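Local coordinates for protein bradavidin 2 (Bradyrhizobium japonicum, PDB 4GGZ) that binds biotin at the open end of a small antiparallel beta barrel, as members of the avidin family do, at residues G21-I26 and T37-A42. Sequence-based numbering, arbitrary orientation. Where two conformers were deposited one is given.
Sequences GSELLI and TFTNHA. With BTN (biotin), chain E.
Thr-37 and Leu-25 face each other as an antiparallel hydrogen-bonded pair, closed by Leu-25 N to Thr-37 O (2.8 Å) and by Thr-37 N to Leu-25 O. Next comes Phe-38, in a non-hydrogen-bonded pair with Leu-24. Its CG lies anti to the backbone N (chi1 177°), which carries the ring along the barrel interior until CZ meets Ser-22 CB at 3.6 Å, while the ureido oxygen O3 of biotin sits at the ring edge, in its plane. Thr-39 then exchanges two backbone bonds with Glu-23, the last rung of the ladder. Beyond it the chain turns at Asn-40, whose OD1 accepts Ala-42 N from above the carbonyl plane in an Asx turn and also takes biotin N2 at 2.9 Å, nearly straight at 172°. His-41 N donates to Ser-22 OG (2.9 Å), and that hydroxyl gives its own proton to biotin O3 at 2.7 Å, an arrangement consistent with the loop backbone helping to orient the hydroxyl toward the ligand. On the outer face, His-41 NE2 reaches Glu-23 OE1 at 2.6 Å, on the anti lone pair, with carboxylate and imidazole only 14° from coplanar; Tyr-15 OH holds OE2. Were Glu-23 an alanine, the His-41 imidazole would lose its carboxylate partner and is likely to be freer to turn, and Tyr-15 OH would be left without this acceptor. The two segments belong to the hairpin of strands 23-28 and 33-39, flanked in the barrel by strands 14-18 and 51-59, with Leu-24 and Phe-38 packing inward against Phe-65 and Val-67 of strand 62-69.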
loop_
_atom_site.group_PDB
_atom_site.type_symbol
_atom_site.label_atom_id
_atom_site.label_comp_id
_atom_site.label_asym_id
_atom_site.label_seq_id
_atom_site.Cartn_x
_atom_site.Cartn_y
_atom_site.Cartn_z
ATOM N N GLY A 21 -2.979 -11.357 0.223
ATOM C CA GLY A 21 -2.198 -11.870 -0.875
ATOM C C GLY A 21 -1.535 -10.768 -1.698
ATOM O O GLY A 21 -0.901 -11.051 -2.731
ATOM N N SER A 22 -1.781 -9.527 -1.320
ATOM C CA SER A 22 -1.276 -8.393 -2.143
ATOM C C SER A 22 0.222 -8.221 -1.955
ATOM O O SER A 22 0.736 -8.602 -0.906
ATOM C CB SER A 22 -2.015 -7.110 -1.796
ATOM O OG SER A 22 -3.402 -7.175 -2.217
ATOM N N GLU A 23 0.916 -7.559 -2.913
ATOM C CA GLU A 23 2.392 -7.579 -2.944
ATOM C C GLU A 23 2.866 -6.137 -2.919
ATOM O O GLU A 23 2.308 -5.334 -3.648
ATOM C CB GLU A 23 2.924 -8.152 -4.280
ATOM C CG GLU A 23 2.301 -9.433 -4.848
ATOM C CD GLU A 23 2.774 -9.729 -6.285
ATOM O OE1 GLU A 23 1.923 -9.882 -7.207
ATOM O OE2 GLU A 23 4.008 -9.792 -6.519
ATOM N N LEU A 24 3.862 -5.829 -2.083
ATOM C CA LEU A 24 4.429 -4.493 -2.033
ATOM C C LEU A 24 5.935 -4.614 -2.202
ATOM O O LEU A 24 6.607 -5.247 -1.384
ATOM C CB LEU A 24 4.080 -3.862 -0.676
ATOM C CG LEU A 24 4.768 -2.527 -0.378
ATOM C CD1 LEU A 24 4.265 -1.450 -1.306
ATOM C CD2 LEU A 24 4.558 -2.099 1.087
ATOM N N LEU A 25 6.467 -3.984 -3.242
ATOM C CA LEU A 25 7.880 -4.047 -3.517
ATOM C C LEU A 25 8.383 -2.680 -3.168
ATOM O O LEU A 25 7.862 -1.710 -3.709
ATOM C CB LEU A 25 8.078 -4.287 -5.022
ATOM C CG LEU A 25 9.404 -4.672 -5.705
ATOM C CD1 LEU A 25 9.877 -3.712 -6.758
ATOM C CD2 LEU A 25 10.545 -5.163 -4.811
ATOM N N ILE A 26 9.309 -2.592 -2.221
ATOM C CA ILE A 26 9.909 -1.309 -1.853
ATOM C C ILE A 26 11.241 -1.224 -2.571
ATOM O O ILE A 26 12.154 -2.024 -2.316
ATOM C CB ILE A 26 10.023 -1.145 -0.312
ATOM C CG1 ILE A 26 8.607 -1.090 0.283
ATOM C CG2 ILE A 26 10.803 0.157 0.027
ATOM C CD1 ILE A 26 8.552 -1.049 1.759
ATOM N N THR A 37 6.326 -0.402 -5.754
ATOM C CA THR A 37 5.275 -0.861 -6.611
ATOM C C THR A 37 4.337 -1.754 -5.777
ATOM O O THR A 37 4.809 -2.519 -4.939
ATOM C CB THR A 37 5.904 -1.590 -7.846
ATOM O OG1 THR A 37 6.733 -0.659 -8.574
ATOM C CG2 THR A 37 4.839 -2.127 -8.778
ATOM N N PHE A 38 3.036 -1.594 -5.988
ATOM C CA PHE A 38 2.050 -2.402 -5.240
ATOM C C PHE A 38 1.195 -3.118 -6.263
ATOM O O PHE A 38 0.795 -2.521 -7.254
ATOM C CB PHE A 38 1.162 -1.494 -4.385
ATOM C CG PHE A 38 0.071 -2.233 -3.632
ATOM C CD1 PHE A 38 0.332 -2.773 -2.385
ATOM C CD2 PHE A 38 -1.207 -2.347 -4.175
ATOM C CE1 PHE A 38 -0.685 -3.460 -1.672
ATOM C CE2 PHE A 38 -2.224 -3.055 -3.469
ATOM C CZ PHE A 38 -1.927 -3.571 -2.209
ATOM N N THR A 39 0.872 -4.403 -6.006
ATOM C CA THR A 39 -0.155 -5.042 -6.823
ATOM C C THR A 39 -1.187 -5.764 -5.988
ATOM O O THR A 39 -0.845 -6.551 -5.110
ATOM C CB THR A 39 0.349 -5.833 -8.103
ATOM O OG1 THR A 39 -0.283 -7.126 -8.270
ATOM C CG2 THR A 39 1.852 -5.856 -8.246
ATOM N N ASN A 40 -2.427 -5.398 -6.223
ATOM C CA ASN A 40 -3.546 -5.969 -5.434
ATOM C C ASN A 40 -3.799 -7.400 -5.814
ATOM O O ASN A 40 -3.826 -7.733 -7.005
ATOM C CB ASN A 40 -4.817 -5.132 -5.675
ATOM C CG ASN A 40 -6.003 -5.649 -4.889
ATOM O OD1 ASN A 40 -5.865 -5.979 -3.714
ATOM N ND2 ASN A 40 -7.158 -5.721 -5.529
ATOM N N HIS A 41 -4.098 -8.235 -4.816
ATOM C CA HIS A 41 -4.616 -9.570 -5.059
ATOM C C HIS A 41 -5.732 -9.843 -4.077
ATOM O O HIS A 41 -6.124 -11.010 -3.900
ATOM C CB HIS A 41 -3.486 -10.607 -4.900
ATOM C CG HIS A 41 -2.466 -10.543 -5.990
ATOM N ND1 HIS A 41 -2.775 -10.792 -7.311
ATOM C CD2 HIS A 41 -1.146 -10.240 -5.960
ATOM C CE1 HIS A 41 -1.687 -10.641 -8.051
ATOM N NE2 HIS A 41 -0.686 -10.309 -7.257
ATOM N N ALA A 42 -6.256 -8.774 -3.468
ATOM C CA ALA A 42 -7.252 -8.886 -2.409
ATOM C C ALA A 42 -8.621 -9.284 -2.916
ATOM O O ALA A 42 -9.194 -8.662 -3.785
ATOM C CB ALA A 42 -7.328 -7.583 -1.596
HETATM C C11 BTN E . -10.139 -0.714 -5.927
HETATM O O11 BTN E . -10.825 -1.746 -5.618
HETATM O O12 BTN E . -10.715 0.408 -6.019
HETATM C C10 BTN E . -8.654 -0.787 -6.215
HETATM C C9 BTN E . -7.917 -1.884 -5.432
HETATM C C8 BTN E . -7.972 -1.589 -3.928
HETATM C C7 BTN E . -7.236 -2.676 -3.112
HETATM C C2 BTN E . -7.300 -2.363 -1.606
HETATM S S1 BTN E . -6.050 -1.355 -1.072
HETATM C C6 BTN E . -6.509 -1.746 0.641
HETATM C C5 BTN E . -6.804 -3.246 0.660
HETATM N N1 BTN E . -5.595 -4.014 0.869
HETATM C C3 BTN E . -5.312 -4.737 -0.217
HETATM O O3 BTN E . -4.232 -5.568 -0.273
HETATM N N2 BTN E . -6.170 -4.556 -1.195
HETATM C C4 BTN E . -7.206 -3.625 -0.742
#